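Local structure of putative transcriptional regulator (Streptomyces coelicolor, 2ZB9) at residues L83-T88 and L96-A101; E27-V32 and A71-F76. The protein probably binds regulatory DNA through a helix-turn-helix domain as a TetR-family transcription factor. One frame throughout, in Å; residues are numbered along the deposited sequence.

Helix 67-83 and the loop after it link the two contacts. The first half of the helix packs against helix 20-39 in contact 2, within the DNA-binding domain, while Leu83 and the loop residues that follow meet helix 91-108 of the C-terminal domain in contact 1. The contact centres lie 22 Å apart, and contact 2 closes along the chain before contact 1 opens. Contact 2 is a buried helix-helix crossing of aliphatic groups against a glycine and a buried aspartate, joined by one water between two carbonyls. Contact 1 is only partly buried, with Pro86 and Ala97 toward its outer side, and relies on one glutamine that stacks on a ring and bonds directly to a backbone oxygen.

Contact 1: L83-T88 and L96-A101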
loop_
_atom_site.group_PDB
_atom_site.type_symbol
_atom_site.label_atom_id
_atom_site.label_comp_id
_atom_site.label_asym_id
_atom_site.label_seq_id
_atom_site.Cartn_x
_atom_site.Cartn_y
_atom_site.Cartn_z
ATOM N N LEU A 83 19.035 0.502 -2.726
ATOM C CA LEU A 83 18.127 0.098 -1.651
ATOM C C LEU A 83 18.669 -0.995 -0.738
ATOM O O LEU A 83 17.952 -1.482 0.138
ATOM C CB LEU A 83 16.776 -0.346 -2.223
ATOM C CG LEU A 83 15.999 0.690 -3.039
ATOM C CD1 LEU A 83 14.642 0.113 -3.434
ATOM C CD2 LEU A 83 15.817 1.972 -2.216
ATOM N N ALA A 84 19.929 -1.370 -0.928
ATOM C CA ALA A 84 20.550 -2.399 -0.096
ATOM C C ALA A 84 20.568 -1.959 1.372
ATOM O O ALA A 84 20.638 -0.762 1.669
ATOM C CB ALA A 84 21.982 -2.678 -0.579
ATOM N N PHE A 85 20.533 -2.930 2.281
ATOM C CA PHE A 85 20.520 -2.636 3.711
ATOM C C PHE A 85 21.877 -2.524 4.380
ATOM O O PHE A 85 22.684 -3.452 4.336
ATOM C CB PHE A 85 19.708 -3.686 4.485
ATOM C CG PHE A 85 18.224 -3.533 4.345
ATOM C CD1 PHE A 85 17.558 -4.043 3.234
ATOM C CD2 PHE A 85 17.497 -2.825 5.299
ATOM C CE1 PHE A 85 16.189 -3.845 3.069
ATOM C CE2 PHE A 85 16.135 -2.624 5.142
ATOM C CZ PHE A 85 15.477 -3.137 4.019
ATOM N N PRO A 86 22.150 -1.376 5.009
ATOM C CA PRO A 86 23.440 -1.239 5.681
ATOM C C PRO A 86 23.349 -2.216 6.846
ATOM O O PRO A 86 22.263 -2.431 7.382
ATOM C CB PRO A 86 23.426 0.209 6.171
ATOM C CG PRO A 86 22.498 0.898 5.221
ATOM C CD PRO A 86 21.394 -0.114 5.055
ATOM N N ASP A 87 24.463 -2.814 7.237
ATOM C CA ASP A 87 24.442 -3.751 8.352
ATOM C C ASP A 87 25.641 -3.404 9.224
ATOM O O ASP A 87 26.627 -4.132 9.267
ATOM C CB ASP A 87 24.530 -5.188 7.831
ATOM C CG ASP A 87 24.050 -6.209 8.849
ATOM O OD1 ASP A 87 24.068 -7.420 8.536
ATOM O OD2 ASP A 87 23.651 -5.807 9.961
ATOM N N THR A 88 25.529 -2.276 9.917
ATOM C CA THR A 88 26.587 -1.754 10.773
ATOM C C THR A 88 26.488 -2.147 12.244
ATOM O O THR A 88 27.403 -1.877 13.019
ATOM C CB THR A 88 26.601 -0.221 10.714
ATOM O OG1 THR A 88 25.453 0.289 11.405
ATOM C CG2 THR A 88 26.548 0.253 9.270
ATOM N N LEU A 96 16.973 3.895 9.252
ATOM C CA LEU A 96 16.749 5.277 8.818
ATOM C C LEU A 96 17.451 5.511 7.489
ATOM O O LEU A 96 16.894 6.119 6.579
ATOM C CB LEU A 96 17.293 6.285 9.841
ATOM C CG LEU A 96 16.450 6.967 10.931
ATOM C CD1 LEU A 96 14.953 6.816 10.669
ATOM C CD2 LEU A 96 16.823 6.385 12.274
ATOM N N ALA A 97 18.678 5.023 7.371
ATOM C CA ALA A 97 19.437 5.199 6.133
ATOM C C ALA A 97 18.763 4.515 4.949
ATOM O O ALA A 97 18.699 5.079 3.862
ATOM C CB ALA A 97 20.857 4.663 6.302
ATOM N N GLN A 98 18.253 3.305 5.157
ATOM C CA GLN A 98 17.601 2.576 4.068
ATOM C C GLN A 98 16.250 3.191 3.702
ATOM O O GLN A 98 15.939 3.336 2.525
ATOM C CB GLN A 98 17.432 1.099 4.448
ATOM C CG GLN A 98 17.185 0.138 3.282
ATOM C CD GLN A 98 15.806 0.275 2.671
ATOM O OE1 GLN A 98 14.867 0.713 3.328
ATOM N NE2 GLN A 98 15.672 -0.128 1.409
ATOM N N LEU A 99 15.449 3.554 4.700
ATOM C CA LEU A 99 14.143 4.158 4.433
ATOM C C LEU A 99 14.300 5.498 3.707
ATOM O O LEU A 99 13.448 5.872 2.898
ATOM C CB LEU A 99 13.346 4.392 5.728
ATOM C CG LEU A 99 12.292 3.413 6.267
ATOM C CD1 LEU A 99 11.497 2.801 5.113
ATOM C CD2 LEU A 99 12.955 2.334 7.083
ATOM N N ARG A 100 15.377 6.225 4.001
ATOM C CA ARG A 100 15.605 7.514 3.337
ATOM C C ARG A 100 16.007 7.326 1.878
ATOM O O ARG A 100 15.569 8.075 1.006
ATOM C CB ARG A 100 16.660 8.330 4.087
ATOM C CG ARG A 100 16.077 9.044 5.304
ATOM C CD ARG A 100 17.138 9.558 6.268
ATOM N NE ARG A 100 16.487 10.138 7.440
ATOM C CZ ARG A 100 17.066 10.333 8.621
ATOM N NH1 ARG A 100 18.336 10.001 8.819
ATOM N NH2 ARG A 100 16.358 10.852 9.616
ATOM N N ALA A 101 16.837 6.325 1.605
ATOM C CA ALA A 101 17.236 6.057 0.228
ATOM C C ALA A 101 15.975 5.598 -0.524
ATOM O O ALA A 101 15.753 5.960 -1.682
ATOM C CB ALA A 101 18.317 4.974 0.195
#
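Gln98, on helix 91-108 of the C-terminal domain of this TetR-family protein, lies over one face of the Phe85 ring, at the connection between helix 67-83 and helix 91-108. A CH-pi contact brings CG of Gln98 to 3.6 Å from the centroid of the Phe85 ring, 16° off the ring normal, and the amide continues across the same face with its plane only 12° from that of the ring. The chain reaches this position because Gln98 CG is anti to the backbone N (chi1 -161°) and the side chain then bends at chi2. Its amide end is directed at the backbone of Leu83: NE2 of Gln98 donates to the carbonyl O of Leu83 at 2.9 Å, in a nearly straight bond that lies close to the amide plane. Arg140 also bonds to this oxygen, so two donors grip this carbonyl. On the outer side, Pro86 CG touches Ala97 CB at 4.2 Å.

Farther out, Trp171 bonds through NE1 to Gln98 OE1, which fixes which way round the amide sits, and its ring also meets Phe85 with the planes steeply inclined. Helix 126-153 adds Ala144 and Arg147 against Phe85. At the other end of the contact, Leu83 CD2 rests 4.0 Å from the carbonyl carbon of Ala101.

Contact 2: E27-V32 and A71-F76; sequences EVLHAV and ALDGYF
Leu29 and Gly74 stand where helices 27-32 and 71-76 cross almost perpendicularly, at -92°, with the segment axes approaching to 8.2 Å and the two CA atoms 4.9 Å apart. Such proximity depends on the missing side chain at Gly74: a CB there would point at helix 27-32 and run into CG1 of Val32. That methyl instead settles against the bare backbone, with Val32 CG1 3.8 Å from Gly74 CA. It is aimed there by chi1 of 176°, which sets CG1 anti to the backbone N, while Val32 also touches Val49 of helix 46-53.

Leu29 fills the adjoining place. Its CD1 methyl lies 3.9 Å from Gly74 N and also meets the carboxylate of Asp73, CD1 being 4.0 Å from Asp73 CG, where the two side chains cross at about a right angle. The crossing belongs to the core of the TetR-type DNA-binding domain, in which helix 20-39 and helix 67-83 flank the predicted helix-turn-helix at residues 45-64. Trp64, at the end of that motif, touches Leu29 and bonds through NE1 to Asp73 OD2, and Arg25 forms a salt bridge to the same oxygen. The buried carboxylate is thus held by Arg25, one turn before Leu29 on the same helix, and by Trp64, while Leu29 CD1 and CD2 lie against it. With an alanine at Leu29, the branched end would be gone, and a gap would probably open beside Gly74 N and the Asp73 carboxylate, leaving Trp64 with less to pack on.

Beside this contact, a water links the two backbones by donating to both carbonyls, at 2.6 Å to Leu29 O and 2.7 Å to Gly74 O.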
loop_
_atom_site.group_PDB
_atom_site.type_symbol
_atom_site.label_atom_id
_atom_site.label_comp_id
_atom_site.label_asym_id
_atom_site.label_seq_id
_atom_site.Cartn_x
_atom_site.Cartn_y
_atom_site.Cartn_z
ATOM N N GLU A 27 23.757 -7.490 -18.875
ATOM C CA GLU A 27 23.817 -6.373 -19.815
ATOM C C GLU A 27 22.419 -5.963 -20.251
ATOM O O GLU A 27 22.104 -4.771 -20.337
ATOM C CB GLU A 27 24.635 -6.753 -21.054
ATOM C CG GLU A 27 26.136 -6.574 -20.906
ATOM C CD GLU A 27 26.912 -7.137 -22.085
ATOM O OE1 GLU A 27 26.522 -6.880 -23.249
ATOM O OE2 GLU A 27 27.923 -7.835 -21.847
ATOM N N VAL A 28 21.582 -6.953 -20.544
ATOM C CA VAL A 28 20.213 -6.683 -20.966
ATOM C C VAL A 28 19.462 -6.004 -19.827
ATOM O O VAL A 28 18.812 -4.979 -20.025
ATOM C CB VAL A 28 19.483 -7.988 -21.356
ATOM C CG1 VAL A 28 18.021 -7.698 -21.674
ATOM C CG2 VAL A 28 20.170 -8.623 -22.550
ATOM N N LEU A 29 19.563 -6.579 -18.634
ATOM C CA LEU A 29 18.900 -6.032 -17.453
ATOM C C LEU A 29 19.372 -4.593 -17.214
ATOM O O LEU A 29 18.596 -3.723 -16.811
ATOM C CB LEU A 29 19.209 -6.924 -16.248
ATOM C CG LEU A 29 18.056 -7.502 -15.418
ATOM C CD1 LEU A 29 16.838 -7.776 -16.274
ATOM C CD2 LEU A 29 18.539 -8.767 -14.736
ATOM N N HIS A 30 20.647 -4.334 -17.480
ATOM C CA HIS A 30 21.178 -2.986 -17.315
ATOM C C HIS A 30 20.507 -2.064 -18.331
ATOM O O HIS A 30 20.130 -0.936 -18.009
ATOM C CB HIS A 30 22.690 -2.960 -17.543
ATOM C CG HIS A 30 23.279 -1.586 -17.454
ATOM N ND1 HIS A 30 23.522 -0.958 -16.253
ATOM C CD2 HIS A 30 23.620 -0.700 -18.419
ATOM C CE1 HIS A 30 23.988 0.258 -16.480
ATOM N NE2 HIS A 30 24.057 0.439 -17.786
ATOM N N ALA A 31 20.359 -2.544 -19.564
ATOM C CA ALA A 31 19.723 -1.741 -20.601
ATOM C C ALA A 31 18.269 -1.476 -20.226
ATOM O O ALA A 31 17.764 -0.375 -20.435
ATOM C CB ALA A 31 19.795 -2.452 -21.951
ATOM N N VAL A 32 17.593 -2.486 -19.681
ATOM C CA VAL A 32 16.198 -2.321 -19.284
ATOM C C VAL A 32 16.051 -1.257 -18.198
ATOM O O VAL A 32 15.186 -0.385 -18.286
ATOM C CB VAL A 32 15.602 -3.630 -18.747
ATOM C CG1 VAL A 32 14.177 -3.383 -18.244
ATOM C CG2 VAL A 32 15.606 -4.693 -19.839
ATOM N N ALA A 71 10.029 -5.404 -17.272
ATOM C CA ALA A 71 10.121 -4.166 -16.514
ATOM C C ALA A 71 10.461 -4.404 -15.043
ATOM O O ALA A 71 11.368 -3.762 -14.512
ATOM C CB ALA A 71 8.822 -3.390 -16.633
ATOM N N LEU A 72 9.748 -5.326 -14.393
ATOM C CA LEU A 72 9.974 -5.621 -12.972
ATOM C C LEU A 72 11.377 -6.127 -12.666
ATOM O O LEU A 72 12.001 -5.698 -11.696
ATOM C CB LEU A 72 8.964 -6.655 -12.450
ATOM C CG LEU A 72 7.573 -6.276 -11.910
ATOM C CD1 LEU A 72 7.677 -5.044 -11.013
ATOM C CD2 LEU A 72 6.621 -6.019 -13.040
ATOM N N ASP A 73 11.870 -7.058 -13.474
ATOM C CA ASP A 73 13.204 -7.605 -13.253
ATOM C C ASP A 73 14.244 -6.506 -13.471
ATOM O O ASP A 73 15.197 -6.379 -12.699
ATOM C CB ASP A 73 13.455 -8.776 -14.203
ATOM C CG ASP A 73 14.515 -9.741 -13.688
ATOM O OD1 ASP A 73 15.028 -9.552 -12.560
ATOM O OD2 ASP A 73 14.828 -10.705 -14.420
ATOM N N GLY A 74 14.060 -5.707 -14.519
ATOM C CA GLY A 74 14.999 -4.626 -14.772
ATOM C C GLY A 74 14.950 -3.608 -13.641
ATOM O O GLY A 74 15.982 -3.091 -13.197
ATOM N N TYR A 75 13.748 -3.323 -13.154
ATOM C CA TYR A 75 13.601 -2.356 -12.077
ATOM C C TYR A 75 14.287 -2.834 -10.805
ATOM O O TYR A 75 15.044 -2.089 -10.188
ATOM C CB TYR A 75 12.126 -2.087 -11.784
ATOM C CG TYR A 75 11.936 -0.988 -10.767
ATOM C CD1 TYR A 75 12.090 0.351 -11.124
ATOM C CD2 TYR A 75 11.667 -1.289 -9.435
ATOM C CE1 TYR A 75 11.985 1.367 -10.171
ATOM C CE2 TYR A 75 11.563 -0.288 -8.477
ATOM C CZ TYR A 75 11.724 1.034 -8.848
ATOM O OH TYR A 75 11.640 2.014 -7.888
ATOM N N PHE A 76 14.034 -4.081 -10.417
ATOM C CA PHE A 76 14.647 -4.621 -9.205
ATOM C C PHE A 76 16.171 -4.461 -9.237
ATOM O O PHE A 76 16.786 -4.011 -8.266
ATOM C CB PHE A 76 14.259 -6.097 -9.032
ATOM C CG PHE A 76 14.887 -6.753 -7.832
ATOM C CD1 PHE A 76 16.202 -7.225 -7.882
ATOM C CD2 PHE A 76 14.171 -6.880 -6.640
ATOM C CE1 PHE A 76 16.796 -7.812 -6.762
ATOM C CE2 PHE A 76 14.753 -7.463 -5.518
ATOM C CZ PHE A 76 16.073 -7.933 -5.575
HETATM O O HOH W 1 18.448 -3.200 -14.239
#